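Local coordinates for adhesion G-protein coupled receptor G6 (Danio rerio, PDB 6V55) that probably signals in cell adhesion and myelination as an adhesion G-protein coupled receptor whose extracellular region binds calcium, at residues A[17-22]-A[27-32]; A[33-38]-A[43-48]; A[50-55]-A[61-66]; A[91-96]-A[106-111]. One frame throughout, in Å; residues are numbered along the deposited sequence.

Contact 1: A[17-22]-A[27-32]. With NAG (2-acetamido-2-deoxy-beta-D-glucopyranose), chain E.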
# COMPACT_ATOMS: atom_id res chain seq x y z
N THR A 17 5.80 0.03 -8.35
CA THR A 17 5.39 -1.33 -8.06
C THR A 17 5.67 -1.65 -6.60
O THR A 17 6.47 -0.97 -5.93
CB THR A 17 6.10 -2.36 -8.94
OG1 THR A 17 7.43 -2.57 -8.46
CG2 THR A 17 6.16 -1.96 -10.40
N SER A 18 5.04 -2.73 -6.13
CA SER A 18 5.42 -3.36 -4.86
C SER A 18 6.85 -3.91 -5.00
O SER A 18 7.28 -4.20 -6.12
CB SER A 18 4.45 -4.50 -4.54
OG SER A 18 4.54 -5.53 -5.52
N PRO A 19 7.60 -4.02 -3.89
CA PRO A 19 9.01 -4.47 -3.98
C PRO A 19 9.14 -5.87 -4.54
O PRO A 19 8.29 -6.73 -4.27
CB PRO A 19 9.50 -4.39 -2.52
CG PRO A 19 8.27 -4.15 -1.68
CD PRO A 19 7.32 -3.43 -2.56
N CYS A 20 10.08 -6.01 -5.49
CA CYS A 20 10.43 -7.22 -6.23
C CYS A 20 9.37 -7.66 -7.25
O CYS A 20 9.50 -8.78 -7.78
CB CYS A 20 10.80 -8.40 -5.31
SG CYS A 20 11.82 -7.98 -3.88
N TYR A 21 8.36 -6.83 -7.55
CA TYR A 21 7.40 -7.13 -8.63
C TYR A 21 8.13 -7.19 -9.97
O TYR A 21 8.98 -6.35 -10.24
CB TYR A 21 6.28 -6.05 -8.68
CG TYR A 21 5.24 -6.16 -9.80
CD1 TYR A 21 4.06 -6.90 -9.62
CD2 TYR A 21 5.43 -5.55 -11.05
CE1 TYR A 21 3.12 -7.03 -10.65
CE2 TYR A 21 4.52 -5.69 -12.08
CZ TYR A 21 3.37 -6.42 -11.87
OH TYR A 21 2.47 -6.52 -12.90
N PRO A 22 7.79 -8.17 -10.84
CA PRO A 22 6.71 -9.17 -10.81
C PRO A 22 6.94 -10.47 -10.03
O PRO A 22 6.05 -11.32 -10.05
CB PRO A 22 6.49 -9.48 -12.30
CG PRO A 22 7.80 -9.25 -12.93
CD PRO A 22 8.49 -8.15 -12.14
N PRO A 27 8.38 -10.52 2.93
CA PRO A 27 7.54 -10.32 4.11
C PRO A 27 7.89 -9.03 4.84
O PRO A 27 8.92 -8.39 4.58
CB PRO A 27 7.88 -11.54 4.99
CG PRO A 27 8.71 -12.43 4.20
CD PRO A 27 9.30 -11.66 3.09
N SER A 28 6.99 -8.65 5.77
CA SER A 28 7.18 -7.58 6.76
C SER A 28 7.49 -6.22 6.14
O SER A 28 8.27 -5.43 6.67
CB SER A 28 8.23 -7.98 7.77
OG SER A 28 8.07 -9.34 8.05
N GLN A 29 6.86 -5.95 5.01
CA GLN A 29 7.05 -4.69 4.33
C GLN A 29 6.25 -3.60 5.01
O GLN A 29 5.22 -3.86 5.64
CB GLN A 29 6.58 -4.81 2.88
CG GLN A 29 7.42 -5.71 2.06
CD GLN A 29 8.86 -5.32 2.12
OE1 GLN A 29 9.27 -4.26 1.63
NE2 GLN A 29 9.66 -6.17 2.75
N SER A 30 6.72 -2.36 4.85
CA SER A 30 5.87 -1.23 5.19
C SER A 30 6.22 -0.08 4.26
O SER A 30 7.29 0.52 4.38
CB SER A 30 6.03 -0.82 6.64
OG SER A 30 5.63 0.54 6.75
N CYS A 31 5.30 0.24 3.36
CA CYS A 31 5.53 1.17 2.28
C CYS A 31 4.56 2.34 2.36
O CYS A 31 3.42 2.18 2.83
CB CYS A 31 5.39 0.43 0.96
SG CYS A 31 6.53 -0.97 0.67
N ASN A 32 5.00 3.52 1.91
CA ASN A 32 4.23 4.78 1.93
C ASN A 32 4.68 5.52 0.67
O ASN A 32 5.62 6.32 0.70
CB ASN A 32 4.45 5.60 3.22
CG ASN A 32 3.77 7.01 3.23
OD1 ASN A 32 2.98 7.35 2.36
ND2 ASN A 32 4.07 7.81 4.26
C1 NAG E . 3.53 9.16 4.43
C2 NAG E . 3.28 9.59 5.89
C3 NAG E . 2.88 11.07 5.95
C4 NAG E . 3.93 11.95 5.29
C5 NAG E . 4.15 11.50 3.85
C6 NAG E . 5.30 12.22 3.19
C7 NAG E . 2.54 7.59 7.12
C8 NAG E . 1.39 6.93 7.83
N2 NAG E . 2.27 8.77 6.56
O3 NAG E . 2.68 11.48 7.31
O4 NAG E . 3.51 13.31 5.33
O5 NAG E . 4.49 10.10 3.80
O6 NAG E . 6.53 11.57 3.45
O7 NAG E . 3.65 7.07 7.07
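A side-chain carbonyl, rather than a hydrocarbon group, makes the closest approach to the ring of Pro19: Gln29 OE1 lies 3.5 Å from Pro19 CG. The glutamine chain bends at chi2 (-53°), which brings its amide back along its own segment and past the proline. There NE2 gives a 3.0 Å hydrogen bond to Pro27 O, from above that carbonyl's plane, and this fixes the flip of the amide with OE1 turned to the proline. With an alanine here the Pro27 carbonyl would probably lose its amide donor, and the CG corner of the Pro19 ring its neighbour. The adjacent ring corner, Pro19 CD, rests 4.1 Å from Cys31 SG, whose disulfide to Cys5 fixes the sulfur. Pro19 follows Ser18 in a type II beta turn ending at Tyr21, closed by Tyr21 N to Ser18 O at 3.2 Å; Thr17 OG1 reaches the same oxygen from the opposite face. Ser18 is also bonded to Phe106 of strand 105-114. The contact is thin and made by packing alone, an amide oxygen and a disulfide sulfur against a proline ring, and the turn is probably placed more by its bonds to strand 105-114.

Contact 2: A[33-38]-A[43-48]; sequences WTIQAP and VQITFL. With NAG (2-acetamido-2-deoxy-beta-D-glucopyranose), chain E.
Ile35 touches both Val43 and Ile45, using a different branch for each. Its CG2 lies 3.7 Å from Val43 CG1, while CD1, at the end of the longer branch, comes within 3.8 Å of Ile45 CG2. Val43 is shared in the same way: with CG1 anti to the backbone N (chi1 -179°) and given to the isoleucine, its second methyl, CG2, turns to Ala37 and meets CB at 4.0 Å. All four side chains are buried, and the isoleucine chains run at a slant to one another rather than end on. Around this cluster stand Tyr110 against Ile35, Met91 against Val43 and Leu84 against Ile45, which fill in from the neighbouring strands. The backbones are placed by bonds farther out: Ile35 pairs with Met91 in its own sheet, Val43 N meets Ser86 OG, and Ala37 O takes a hydrogen bond from Asn89 ND2. Side chains alternate along strand 30-36, so Thr34 faces the other way, where its OG1 lies 3.4 Å from the ring oxygen O5 of the glycan and is hydrogen-bonded to Asn32 OD1. Strands 30-36 and 41-51 belong to opposing sheets of the CUB beta-sandwich, and here they are joined purely by methyl packing: the contact carries no polar link or charge, and depends on branched side chains matching in shape within the core.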
# COMPACT_ATOMS: atom_id res chain seq x y z
N TRP A 33 3.99 5.26 -0.42
CA TRP A 33 4.07 6.09 -1.61
C TRP A 33 3.07 7.23 -1.48
O TRP A 33 1.86 7.00 -1.58
CB TRP A 33 3.75 5.26 -2.84
CG TRP A 33 4.65 4.09 -3.06
CD1 TRP A 33 5.88 4.11 -3.64
CD2 TRP A 33 4.36 2.73 -2.76
NE1 TRP A 33 6.39 2.84 -3.71
CE2 TRP A 33 5.47 1.97 -3.18
CE3 TRP A 33 3.27 2.07 -2.19
CZ2 TRP A 33 5.53 0.61 -3.02
CZ3 TRP A 33 3.34 0.70 -2.04
CH2 TRP A 33 4.45 -0.01 -2.46
N THR A 34 3.55 8.45 -1.26
CA THR A 34 2.69 9.62 -1.26
C THR A 34 2.82 10.32 -2.61
O THR A 34 3.93 10.66 -3.04
CB THR A 34 3.04 10.55 -0.09
OG1 THR A 34 2.44 10.04 1.11
CG2 THR A 34 2.53 11.96 -0.31
N ILE A 35 1.71 10.51 -3.30
CA ILE A 35 1.70 11.15 -4.60
C ILE A 35 1.15 12.56 -4.44
O ILE A 35 -0.00 12.72 -4.04
CB ILE A 35 0.86 10.36 -5.61
CG1 ILE A 35 1.16 8.87 -5.49
CG2 ILE A 35 1.14 10.90 -6.98
CD1 ILE A 35 0.18 7.97 -6.23
N GLN A 36 1.97 13.56 -4.76
CA GLN A 36 1.56 14.95 -4.57
C GLN A 36 1.58 15.71 -5.89
O GLN A 36 2.57 15.68 -6.62
CB GLN A 36 2.44 15.66 -3.56
CG GLN A 36 1.82 16.95 -3.09
CD GLN A 36 2.36 17.39 -1.76
OE1 GLN A 36 1.66 18.06 -0.99
NE2 GLN A 36 3.60 16.99 -1.46
N ALA A 37 0.48 16.39 -6.16
CA ALA A 37 0.25 17.26 -7.30
C ALA A 37 0.15 18.71 -6.82
O ALA A 37 -0.12 18.96 -5.63
CB ALA A 37 -1.04 16.83 -8.01
N PRO A 38 0.36 19.72 -7.72
CA PRO A 38 0.11 21.12 -7.32
C PRO A 38 -1.38 21.43 -7.14
O PRO A 38 -2.23 20.58 -7.42
CB PRO A 38 0.71 21.93 -8.47
CG PRO A 38 0.76 20.97 -9.63
CD PRO A 38 1.06 19.66 -9.02
N VAL A 43 -5.12 13.55 -8.13
CA VAL A 43 -4.32 12.38 -8.48
C VAL A 43 -5.26 11.21 -8.79
O VAL A 43 -6.16 10.90 -8.00
CB VAL A 43 -3.34 12.01 -7.35
CG1 VAL A 43 -2.52 10.80 -7.75
CG2 VAL A 43 -2.44 13.19 -7.00
N GLN A 44 -5.05 10.58 -9.94
CA GLN A 44 -5.77 9.37 -10.32
C GLN A 44 -4.79 8.21 -10.36
O GLN A 44 -3.80 8.26 -11.10
CB GLN A 44 -6.41 9.55 -11.68
CG GLN A 44 -7.34 8.45 -12.01
CD GLN A 44 -7.79 8.49 -13.45
OE1 GLN A 44 -6.98 8.67 -14.37
NE2 GLN A 44 -9.09 8.39 -13.65
N ILE A 45 -5.06 7.15 -9.59
CA ILE A 45 -4.25 5.95 -9.68
C ILE A 45 -5.03 4.89 -10.44
O ILE A 45 -6.26 4.94 -10.56
CB ILE A 45 -3.79 5.40 -8.32
CG1 ILE A 45 -4.97 4.81 -7.53
CG2 ILE A 45 -3.03 6.45 -7.52
CD1 ILE A 45 -4.54 4.09 -6.27
N THR A 46 -4.30 3.93 -10.98
CA THR A 46 -4.88 2.78 -11.66
C THR A 46 -4.00 1.59 -11.31
O THR A 46 -2.78 1.65 -11.46
CB THR A 46 -4.95 3.01 -13.18
OG1 THR A 46 -6.03 3.91 -13.50
CG2 THR A 46 -5.15 1.69 -13.95
N PHE A 47 -4.62 0.54 -10.79
CA PHE A 47 -3.91 -0.71 -10.56
C PHE A 47 -3.79 -1.43 -11.90
O PHE A 47 -4.79 -1.85 -12.47
CB PHE A 47 -4.65 -1.57 -9.55
CG PHE A 47 -4.66 -1.01 -8.15
CD1 PHE A 47 -3.76 -1.49 -7.20
CD2 PHE A 47 -5.58 -0.04 -7.76
CE1 PHE A 47 -3.77 -1.00 -5.91
CE2 PHE A 47 -5.59 0.47 -6.48
CZ PHE A 47 -4.68 -0.02 -5.55
N LEU A 48 -2.58 -1.57 -12.42
CA LEU A 48 -2.41 -2.34 -13.64
C LEU A 48 -2.43 -3.84 -13.38
O LEU A 48 -2.69 -4.61 -14.31
CB LEU A 48 -1.09 -1.94 -14.31
CG LEU A 48 -0.92 -0.42 -14.46
CD1 LEU A 48 0.49 -0.02 -14.95
CD2 LEU A 48 -1.97 0.11 -15.40
C1 NAG E . 3.53 9.16 4.43
C2 NAG E . 3.28 9.59 5.89
C3 NAG E . 2.88 11.07 5.95
C4 NAG E . 3.93 11.95 5.29
C5 NAG E . 4.15 11.50 3.85
C6 NAG E . 5.30 12.22 3.19
C7 NAG E . 2.54 7.59 7.12
C8 NAG E . 1.39 6.93 7.83
N2 NAG E . 2.27 8.77 6.56
O3 NAG E . 2.68 11.48 7.31
O4 NAG E . 3.51 13.31 5.33
O5 NAG E . 4.49 10.10 3.80
O6 NAG E . 6.53 11.57 3.45
O7 NAG E . 3.65 7.07 7.07

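Contact 3: A[50-55]-A[61-66]. With CA (calcium ion), chain C.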
# COMPACT_ATOMS: atom_id res chain seq x y z
N PHE A 50 -2.66 -6.64 -9.57
CA PHE A 50 -2.83 -6.66 -8.11
C PHE A 50 -3.12 -8.09 -7.67
O PHE A 50 -4.21 -8.60 -7.98
CB PHE A 50 -3.98 -5.73 -7.65
CG PHE A 50 -4.19 -5.67 -6.14
CD1 PHE A 50 -5.10 -6.52 -5.49
CD2 PHE A 50 -3.54 -4.71 -5.39
CE1 PHE A 50 -5.29 -6.46 -4.12
CE2 PHE A 50 -3.74 -4.62 -4.03
CZ PHE A 50 -4.63 -5.50 -3.40
N GLU A 51 -2.23 -8.68 -6.88
CA GLU A 51 -2.54 -9.93 -6.19
C GLU A 51 -1.88 -9.91 -4.81
O GLU A 51 -0.65 -9.90 -4.71
CB GLU A 51 -2.07 -11.15 -6.98
CG GLU A 51 -2.34 -12.49 -6.29
CD GLU A 51 -1.60 -13.69 -6.91
OE1 GLU A 51 -0.48 -13.52 -7.47
OE2 GLU A 51 -2.16 -14.81 -6.84
N LEU A 52 -2.70 -9.91 -3.76
CA LEU A 52 -2.21 -9.98 -2.39
C LEU A 52 -2.74 -11.25 -1.73
O LEU A 52 -3.65 -11.91 -2.24
CB LEU A 52 -2.64 -8.76 -1.58
CG LEU A 52 -1.55 -7.72 -1.31
CD1 LEU A 52 -1.11 -7.10 -2.62
CD2 LEU A 52 -2.11 -6.66 -0.41
N GLU A 53 -2.13 -11.59 -0.60
CA GLU A 53 -2.61 -12.68 0.24
C GLU A 53 -4.00 -12.33 0.77
O GLU A 53 -4.19 -11.25 1.33
CB GLU A 53 -1.64 -12.91 1.39
CG GLU A 53 -2.16 -13.84 2.44
CD GLU A 53 -1.20 -14.01 3.62
OE1 GLU A 53 -0.33 -13.16 3.85
OE2 GLU A 53 -1.34 -15.03 4.35
N GLU A 54 -4.98 -13.19 0.54
CA GLU A 54 -6.33 -12.85 0.96
C GLU A 54 -6.55 -13.19 2.43
O GLU A 54 -5.96 -14.14 2.96
CB GLU A 54 -7.37 -13.55 0.07
CG GLU A 54 -8.71 -12.75 0.00
CD GLU A 54 -9.80 -13.45 -0.78
OE1 GLU A 54 -10.83 -12.79 -1.10
OE2 GLU A 54 -9.62 -14.65 -1.10
N ALA A 55 -7.37 -12.38 3.10
CA ALA A 55 -7.79 -12.60 4.47
C ALA A 55 -9.10 -11.87 4.73
O ALA A 55 -9.40 -10.86 4.09
CB ALA A 55 -6.74 -12.13 5.48
N ASP A 61 -2.02 -9.42 4.60
CA ASP A 61 -1.40 -8.37 3.80
C ASP A 61 -2.49 -7.45 3.31
O ASP A 61 -3.52 -7.92 2.83
CB ASP A 61 -0.64 -8.91 2.59
CG ASP A 61 0.33 -10.02 2.93
OD1 ASP A 61 0.66 -10.15 4.13
OD2 ASP A 61 0.77 -10.76 2.01
N ARG A 62 -2.27 -6.14 3.37
CA ARG A 62 -3.27 -5.20 2.88
C ARG A 62 -2.61 -4.03 2.17
O ARG A 62 -1.46 -3.67 2.46
CB ARG A 62 -4.18 -4.68 4.02
CG ARG A 62 -3.47 -3.88 5.08
CD ARG A 62 -4.46 -3.17 6.02
NE ARG A 62 -5.32 -4.10 6.74
CZ ARG A 62 -5.98 -3.82 7.87
NH1 ARG A 62 -5.89 -2.62 8.45
NH2 ARG A 62 -6.73 -4.78 8.43
N VAL A 63 -3.33 -3.46 1.21
CA VAL A 63 -3.00 -2.17 0.61
C VAL A 63 -4.09 -1.20 1.05
O VAL A 63 -5.27 -1.51 0.91
CB VAL A 63 -2.94 -2.24 -0.92
CG1 VAL A 63 -2.90 -0.85 -1.56
CG2 VAL A 63 -1.73 -3.01 -1.33
N VAL A 64 -3.70 -0.05 1.61
CA VAL A 64 -4.62 1.03 1.97
C VAL A 64 -4.46 2.17 0.97
O VAL A 64 -3.33 2.62 0.72
CB VAL A 64 -4.35 1.53 3.41
CG1 VAL A 64 -5.24 2.71 3.74
CG2 VAL A 64 -4.56 0.41 4.42
N VAL A 65 -5.56 2.64 0.37
CA VAL A 65 -5.55 3.82 -0.50
C VAL A 65 -6.22 4.97 0.23
O VAL A 65 -7.40 4.90 0.58
CB VAL A 65 -6.26 3.57 -1.84
CG1 VAL A 65 -6.18 4.82 -2.71
CG2 VAL A 65 -5.66 2.37 -2.56
N LYS A 66 -5.47 6.05 0.44
CA LYS A 66 -5.89 7.17 1.28
C LYS A 66 -6.01 8.43 0.42
O LYS A 66 -5.02 8.90 -0.15
CB LYS A 66 -4.90 7.39 2.44
CG LYS A 66 -5.54 7.72 3.77
CD LYS A 66 -4.58 7.51 4.95
CE LYS A 66 -3.69 8.74 5.24
NZ LYS A 66 -2.50 8.41 6.14
CA CA C . 1.96 -12.29 3.94
O HOH W 1 -4.59 -9.72 4.01
O HOH W 2 4.36 -11.40 3.89
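The calcium site of the CUB domain brings Glu53 and Asp61 together at one end of the beta-sandwich. Glu53 binds the ion through one oxygen, OE1, at 2.5 Å, whereas Asp61 chelates it with both, OD1 at 2.5 Å and OD2 at 2.7 Å. The two carboxylates are turned 75° apart, and their shared ion brings Glu53 OE1 to 3.2 Å from both Asp61 OD1 and OD2, with no hydrogen bond. Glu53 reaches the metal with an extended chain whose CG is anti to the backbone N (chi1 170°). A water and ligands from Asp98, Ser100 and Val101 complete the shell. Both carboxylates have second partners: Glu53 OE2, the oxygen not on the metal, forms a salt bridge with Lys477, far along the chain, and Asp61 OD2, besides binding calcium, is hydrogen-bonded to Tyr25 OH. A second water donates to Glu53 O at 3.1 Å and lies against the Asp61 backbone, linking the segments behind the ion.

Farther from the metal the contact becomes apolar. Leu52 CD2 packs against the backbone of Asp61 and Arg62 and lies 3.8 Å from Val63 CG2. Val63 CG2 in turn meets the edge of the Phe50 ring, 3.7 Å from Phe50 CE2. Phe95 and Phe106 back this layer.

Glu53, Asp61 and Asp98 form the acidic triad of calcium-binding CUB domains. Without the cation their closely set carboxylates would probably repel one another, so calcium is likely to be needed to hold the two segments this close at the carboxylate end.

Contact 4: A[91-96]-A[106-111]. With NAG (2-acetamido-2-deoxy-beta-D-glucopyranose), chain E.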
# COMPACT_ATOMS: atom_id res chain seq x y z
N MET A 91 -2.59 11.91 -2.96
CA MET A 91 -3.04 10.53 -2.83
C MET A 91 -1.91 9.70 -2.22
O MET A 91 -0.79 9.72 -2.73
CB MET A 91 -3.44 9.94 -4.18
CG MET A 91 -3.83 8.48 -4.10
SD MET A 91 -5.61 8.29 -4.02
CE MET A 91 -5.96 8.38 -5.76
N GLU A 92 -2.22 8.95 -1.16
CA GLU A 92 -1.24 8.12 -0.46
C GLU A 92 -1.63 6.65 -0.58
O GLU A 92 -2.79 6.30 -0.34
CB GLU A 92 -1.16 8.53 1.02
CG GLU A 92 -0.94 10.03 1.20
CD GLU A 92 -0.59 10.44 2.62
OE1 GLU A 92 -0.92 9.72 3.58
OE2 GLU A 92 0.04 11.50 2.78
N VAL A 93 -0.67 5.81 -0.97
CA VAL A 93 -0.86 4.36 -1.13
C VAL A 93 0.07 3.65 -0.15
O VAL A 93 1.30 3.76 -0.26
CB VAL A 93 -0.55 3.90 -2.56
CG1 VAL A 93 -0.64 2.38 -2.66
CG2 VAL A 93 -1.51 4.53 -3.54
N PHE A 94 -0.50 2.88 0.77
CA PHE A 94 0.28 2.11 1.73
C PHE A 94 0.24 0.64 1.37
O PHE A 94 -0.68 0.18 0.70
CB PHE A 94 -0.25 2.29 3.14
CG PHE A 94 -0.20 3.69 3.62
CD1 PHE A 94 0.97 4.21 4.15
CD2 PHE A 94 -1.32 4.51 3.51
CE1 PHE A 94 1.02 5.50 4.57
CE2 PHE A 94 -1.27 5.81 3.94
CZ PHE A 94 -0.10 6.31 4.47
N PHE A 95 1.24 -0.09 1.84
CA PHE A 95 1.27 -1.54 1.67
C PHE A 95 2.00 -2.14 2.86
O PHE A 95 3.10 -1.68 3.21
CB PHE A 95 1.95 -1.93 0.35
CG PHE A 95 2.27 -3.41 0.23
CD1 PHE A 95 1.28 -4.38 0.35
CD2 PHE A 95 3.57 -3.82 -0.05
CE1 PHE A 95 1.58 -5.75 0.20
CE2 PHE A 95 3.88 -5.18 -0.20
CZ PHE A 95 2.88 -6.15 -0.08
N ASN A 96 1.39 -3.15 3.48
CA ASN A 96 1.96 -3.87 4.61
C ASN A 96 1.78 -5.37 4.40
O ASN A 96 0.68 -5.82 4.06
CB ASN A 96 1.31 -3.44 5.91
CG ASN A 96 1.59 -2.01 6.23
OD1 ASN A 96 2.73 -1.65 6.57
ND2 ASN A 96 0.58 -1.17 6.13
N PHE A 106 1.84 -5.79 -6.87
CA PHE A 106 1.03 -4.87 -7.64
C PHE A 106 1.88 -3.92 -8.46
O PHE A 106 3.06 -3.69 -8.16
CB PHE A 106 0.08 -4.06 -6.74
CG PHE A 106 0.73 -3.43 -5.55
CD1 PHE A 106 1.23 -2.13 -5.62
CD2 PHE A 106 0.76 -4.09 -4.32
CE1 PHE A 106 1.79 -1.51 -4.48
CE2 PHE A 106 1.32 -3.49 -3.19
CZ PHE A 106 1.83 -2.21 -3.27
N HIS A 107 1.24 -3.36 -9.48
CA HIS A 107 1.82 -2.36 -10.36
C HIS A 107 0.78 -1.26 -10.53
O HIS A 107 -0.29 -1.51 -11.10
CB HIS A 107 2.19 -2.97 -11.71
CG HIS A 107 2.93 -2.05 -12.63
ND1 HIS A 107 3.16 -2.36 -13.96
CD2 HIS A 107 3.50 -0.84 -12.43
CE1 HIS A 107 3.82 -1.37 -14.53
NE2 HIS A 107 4.05 -0.44 -13.62
N ILE A 108 1.10 -0.06 -10.06
CA ILE A 108 0.18 1.06 -10.01
C ILE A 108 0.72 2.18 -10.90
O ILE A 108 1.91 2.52 -10.83
CB ILE A 108 -0.00 1.55 -8.57
CG1 ILE A 108 -0.62 0.45 -7.70
CG2 ILE A 108 -0.83 2.83 -8.49
CD1 ILE A 108 -0.73 0.87 -6.24
N SER A 109 -0.13 2.73 -11.76
CA SER A 109 0.18 3.92 -12.54
C SER A 109 -0.51 5.12 -11.92
O SER A 109 -1.70 5.06 -11.62
CB SER A 109 -0.28 3.75 -13.98
OG SER A 109 -1.70 3.80 -14.04
N TYR A 110 0.23 6.22 -11.75
CA TYR A 110 -0.35 7.45 -11.25
C TYR A 110 -0.29 8.54 -12.32
O TYR A 110 0.56 8.52 -13.21
CB TYR A 110 0.33 7.93 -9.97
CG TYR A 110 1.80 8.30 -10.07
CD1 TYR A 110 2.78 7.32 -9.97
CD2 TYR A 110 2.20 9.64 -10.20
CE1 TYR A 110 4.12 7.64 -10.03
CE2 TYR A 110 3.56 9.97 -10.25
CZ TYR A 110 4.51 8.96 -10.17
OH TYR A 110 5.86 9.25 -10.23
N LYS A 111 -1.20 9.50 -12.19
CA LYS A 111 -1.47 10.48 -13.23
C LYS A 111 -2.00 11.74 -12.56
O LYS A 111 -2.90 11.66 -11.72
CB LYS A 111 -2.50 9.91 -14.22
CG LYS A 111 -2.48 10.47 -15.62
CD LYS A 111 -3.89 10.40 -16.22
CE LYS A 111 -3.90 9.71 -17.59
NZ LYS A 111 -5.31 9.56 -18.06
C1 NAG E . 3.53 9.16 4.43
C2 NAG E . 3.28 9.59 5.89
C3 NAG E . 2.88 11.07 5.95
C4 NAG E . 3.93 11.95 5.29
C5 NAG E . 4.15 11.50 3.85
C6 NAG E . 5.30 12.22 3.19
C7 NAG E . 2.54 7.59 7.12
C8 NAG E . 1.39 6.93 7.83
N2 NAG E . 2.27 8.77 6.56
O3 NAG E . 2.68 11.48 7.31
O4 NAG E . 3.51 13.31 5.33
O5 NAG E . 4.49 10.10 3.80
O6 NAG E . 6.53 11.57 3.45
O7 NAG E . 3.65 7.07 7.07
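Phe95 presents its CB and one ring face to the end of Phe106. From the backbone outward, CB lies 3.6 Å from Phe106 CZ, and CG is equally close to Phe106 CE2. At the next pair of ring atoms, CD1 stands 3.7 Å from CE2 of Phe106 and CD2 slightly farther; beyond them CE1 only brushes the same atom. The Phe106 edge thus comes down over the CG end of the Phe95 ring, off its centre, in a T-shaped stack with the planes at 88° and the centroids 5.1 Å apart. With CG of Phe95 anti to the backbone N (chi1 168°), the ring stands with its face to the Phe106 edge. An alanine in its place would probably open a gap under the Phe106 edge and deprive Tyr25 of the ring it stacks against edge-to-face. Two residues away on each strand, Val93 CG1 and Ile108 CD1 meet tip to tip at 3.9 Å. Phe94 points away, and its CE1 touches the acetyl methyl C8 of the glycan on Asn32 at 3.6 Å. Strand 90-96 runs between strands 30-36 and 62-66 in one sheet of the sandwich, and strand 105-114 between 13-17 and 41-51 in the other; the four packing side chains fill the space between these central strands, with Trp33 and Val63 also against Phe106 and Phe16 beside Val93 and Ile108.

Along the chain the four contacts follow in series, none nesting in or crossing another. Contact 1 closes the loop of residues 23-26 leading into strand 30-36, contact 2 the short connection 39-42, and contact 3 the loop 56-60. Contact 4 closes 97-105, which carries the remaining protein ligands of the calcium. Contacts 2 and 4 join the two sheets across the core, contact 3 does so through Phe50 and Val63, and contact 1 sets a turn after strand 13-17 against strand 30-36. Contact 4 lies at the centre: its strand 90-96 pairs with 30-36 and 62-66, and its strand 105-114 with 41-51. Trp33, on contact 2's segment 33-38, touches Thr17 of contact 1 and Phe106 of contact 4.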